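Local coordinates for CurM Sulfotransferase (Moorea producta, PDB 4GBM), which probably transfers a sulfonate group from PAPS to a hydroxyl of the polyketide intermediate in curacin biosynthesis, and binds PAP, at residues K108-Q113 with Q118-M123. The protein carries 2 engineered substitutions. Numbering follows the deposited sequence.
Sequences KDLESQ and QQVYGM
Met123 extends from its helix with CG anti to the backbone N (chi1 -179°), then bends at its last torsion (chi3 -50°), while Leu110 sets CG anti to its own carbonyl carbon, and the two side chains meet tip to tip. Methyl CD2 of Leu110 lies 3.7 Å from CE of Met123, and the sulfur SD sits 4.0 Å from CD1 of the same leucine. A flexible thioether suits this place: its unbranched chain is long enough to reach the neighbouring helix, and the bend about CG-SD fits it round a branched partner. CD1 of Leu110 also reaches CG2 of Val120 at 4.2 Å, so the leucine's forked end serves two partners. Beta-branched Val120 is short and stays close to its own helix, which suits a buried apolar site where CA of Leu110 and CA of Val120 are 8.0 Å apart. Helices 100-113 and 117-128 form an alpha-alpha hairpin, joined by a short loop at the periphery of the sulfotransferase fold, and no hydrogen bond crosses between the two segments. Leu115 of the loop and Phe92 of helix 87-96 both touch Leu110 and Met123, extending the apolar cluster, and Met72 covers Val120.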
ATOM      1  N   LYS A 108      -9.415  10.838 -19.035  1.00 16.80           N
ATOM      2  CA  LYS A 108      -9.273  10.582 -20.465  1.00 17.00           C
ATOM      3  C   LYS A 108      -8.571  11.734 -21.185  1.00 17.60           C
ATOM      4  O   LYS A 108      -7.846  11.512 -22.156  1.00 17.62           O
ATOM      5  CB  LYS A 108     -10.626  10.285 -21.110  1.00 18.85           C
ATOM      6  CG  LYS A 108     -11.180   8.916 -20.748  1.00 21.87           C
ATOM      7  CD  LYS A 108     -12.354   8.537 -21.625  1.00 26.67           C
ATOM      8  CE  LYS A 108     -12.906   7.174 -21.231  1.00 28.74           C
ATOM      9  NZ  LYS A 108     -11.853   6.115 -21.255  1.00 31.19           N
ATOM     10  N   ASP A 109      -8.778  12.958 -20.701  1.00 17.03           N
ATOM     11  CA  ASP A 109      -8.119  14.118 -21.296  1.00 17.18           C
ATOM     12  C   ASP A 109      -6.617  14.088 -21.008  1.00 16.40           C
ATOM     13  O   ASP A 109      -5.804  14.427 -21.875  1.00 17.38           O
ATOM     14  CB  ASP A 109      -8.735  15.419 -20.790  1.00 17.33           C
ATOM     15  CG  ASP A 109      -8.360  16.603 -21.656  1.00 18.93           C
ATOM     16  OD1 ASP A 109      -9.035  16.822 -22.681  1.00 21.29           O
ATOM     17  OD2 ASP A 109      -7.384  17.306 -21.320  1.00 19.32           O
ATOM     18  N   LEU A 110      -6.255  13.672 -19.795  1.00 15.64           N
ATOM     19  CA  LEU A 110      -4.849  13.543 -19.414  1.00 15.37           C
ATOM     20  C   LEU A 110      -4.182  12.462 -20.256  1.00 16.12           C
ATOM     21  O   LEU A 110      -3.026  12.602 -20.650  1.00 16.40           O
ATOM     22  CB  LEU A 110      -4.707  13.211 -17.920  1.00 14.05           C
ATOM     23  CG  LEU A 110      -5.453  14.080 -16.901  1.00 16.26           C
ATOM     24  CD1 LEU A 110      -5.108  13.648 -15.471  1.00 13.95           C
ATOM     25  CD2 LEU A 110      -5.187  15.579 -17.109  1.00 15.57           C
ATOM     26  N   GLU A 111      -4.925  11.390 -20.529  1.00 16.52           N
ATOM     27  CA  GLU A 111      -4.441  10.299 -21.376  1.00 17.19           C
ATOM     28  C   GLU A 111      -4.282  10.737 -22.835  1.00 18.53           C
ATOM     29  O   GLU A 111      -3.301  10.378 -23.491  1.00 19.74           O
ATOM     30  CB  GLU A 111      -5.372   9.086 -21.273  1.00 18.18           C
ATOM     31  CG  GLU A 111      -5.401   8.460 -19.871  1.00 17.98           C
ATOM     32  CD  GLU A 111      -6.510   7.433 -19.684  1.00 19.90           C
ATOM     33  OE1 GLU A 111      -7.514   7.483 -20.432  1.00 22.54           O
ATOM     34  OE2 GLU A 111      -6.378   6.577 -18.775  1.00 22.53           O
ATOM     35  N   SER A 112      -5.243  11.519 -23.329  1.00 19.11           N
ATOM     36  CA  SER A 112      -5.211  11.985 -24.714  0.50 21.07           C
ATOM     37  C   SER A 112      -4.027  12.918 -24.973  1.00 20.69           C
ATOM     38  O   SER A 112      -3.389  12.839 -26.030  1.00 21.78           O
ATOM     39  CB  SER A 112      -6.535  12.652 -25.103  0.50 22.01           C
ATOM     40  OG  SER A 112      -6.713  13.881 -24.422  0.50 23.73           O
ATOM     41  N   GLN A 113      -3.728  13.794 -24.013  1.00 20.40           N
ATOM     42  CA  GLN A 113      -2.568  14.682 -24.137  1.00 20.79           C
ATOM     43  C   GLN A 113      -1.272  13.935 -23.820  1.00 20.42           C
ATOM     44  O   GLN A 113      -0.176  14.389 -24.161  1.00 22.13           O
ATOM     45  CB  GLN A 113      -2.705  15.921 -23.248  1.00 19.33           C
ATOM     46  CG  GLN A 113      -1.660  16.989 -23.575  1.00 20.84           C
ATOM     47  CD  GLN A 113      -1.784  18.251 -22.750  1.00 17.92           C
ATOM     48  OE1 GLN A 113      -2.517  18.303 -21.769  1.00 17.04           O
ATOM     49  NE2 GLN A 113      -1.052  19.281 -23.150  1.00 21.05           N
ATOM     50  N   GLN A 118       4.753  12.075 -13.706  1.00 13.08           N
ATOM     51  CA  GLN A 118       5.178  13.152 -12.819  1.00 13.69           C
ATOM     52  C   GLN A 118       4.235  14.361 -12.899  1.00 13.87           C
ATOM     53  O   GLN A 118       3.907  14.954 -11.875  1.00 13.51           O
ATOM     54  CB  GLN A 118       6.613  13.572 -13.111  1.00 15.48           C
ATOM     55  CG  GLN A 118       7.205  14.427 -12.015  1.00 16.82           C
ATOM     56  CD  GLN A 118       8.610  14.871 -12.324  1.00 19.01           C
ATOM     57  OE1 GLN A 118       8.907  15.305 -13.438  1.00 23.59           O
ATOM     58  NE2 GLN A 118       9.486  14.782 -11.333  1.00 16.59           N
ATOM     59  N   GLN A 119       3.796  14.714 -14.110  1.00 12.80           N
ATOM     60  CA  GLN A 119       2.830  15.810 -14.267  1.00 13.35           C
ATOM     61  C   GLN A 119       1.512  15.518 -13.562  1.00 13.21           C
ATOM     62  O   GLN A 119       0.903  16.418 -12.980  1.00 14.02           O
ATOM     63  CB  GLN A 119       2.577  16.117 -15.742  1.00 13.72           C
ATOM     64  CG  GLN A 119       3.683  16.911 -16.403  1.00 15.00           C
ATOM     65  CD  GLN A 119       3.473  17.026 -17.898  1.00 19.86           C
ATOM     66  OE1 GLN A 119       3.389  16.024 -18.602  1.00 17.49           O
ATOM     67  NE2 GLN A 119       3.373  18.257 -18.388  1.00 25.07           N
ATOM     68  N   VAL A 120       1.070  14.261 -13.606  1.00 12.77           N
ATOM     69  CA  VAL A 120      -0.191  13.896 -12.960  1.00 11.84           C
ATOM     70  C   VAL A 120      -0.042  13.955 -11.442  1.00 11.52           C
ATOM     71  O   VAL A 120      -0.914  14.480 -10.746  1.00 12.13           O
ATOM     72  CB  VAL A 120      -0.716  12.524 -13.453  1.00 12.45           C
ATOM     73  CG1 VAL A 120      -1.964  12.101 -12.680  1.00 12.77           C
ATOM     74  CG2 VAL A 120      -1.027  12.613 -14.936  1.00 14.19           C
ATOM     75  N   TYR A 121       1.075  13.446 -10.929  1.00 10.38           N
ATOM     76  CA  TYR A 121       1.363  13.593  -9.506  1.00 10.70           C
ATOM     77  C   TYR A 121       1.383  15.070  -9.087  1.00 11.34           C
ATOM     78  O   TYR A 121       0.861  15.418  -8.028  1.00 12.12           O
ATOM     79  CB  TYR A 121       2.686  12.934  -9.146  1.00 11.43           C
ATOM     80  CG  TYR A 121       2.637  11.481  -8.712  1.00 10.19           C
ATOM     81  CD1 TYR A 121       3.375  10.522  -9.400  1.00 12.12           C
ATOM     82  CD2 TYR A 121       1.912  11.072  -7.576  1.00 10.81           C
ATOM     83  CE1 TYR A 121       3.381   9.195  -9.002  1.00 12.93           C
ATOM     84  CE2 TYR A 121       1.920   9.732  -7.165  1.00 10.91           C
ATOM     85  CZ  TYR A 121       2.662   8.808  -7.882  1.00 11.77           C
ATOM     86  OH  TYR A 121       2.696   7.481  -7.500  1.00 13.53           O
ATOM     87  N   GLY A 122       1.987  15.926  -9.908  1.00 12.09           N
ATOM     88  CA  GLY A 122       2.048  17.359  -9.616  1.00 13.59           C
ATOM     89  C   GLY A 122       0.661  17.979  -9.537  1.00 14.96           C
ATOM     90  O   GLY A 122       0.384  18.809  -8.658  1.00 15.93           O
ATOM     91  N   MET A 123      -0.206  17.563 -10.457  1.00 14.58           N
ATOM     92  CA  MET A 123      -1.618  17.956 -10.482  1.00 15.58           C
ATOM     93  C   MET A 123      -2.367  17.479  -9.237  1.00 15.55           C
ATOM     94  O   MET A 123      -3.162  18.219  -8.661  1.00 17.00           O
ATOM     95  CB  MET A 123      -2.278  17.395 -11.742  1.00 16.68           C
ATOM     96  CG  MET A 123      -3.744  17.744 -11.938  1.00 20.69           C
ATOM     97  SD  MET A 123      -4.392  16.948 -13.421  1.00 22.96           S
ATOM     98  CE  MET A 123      -3.139  17.402 -14.614  1.00 20.56           C
TER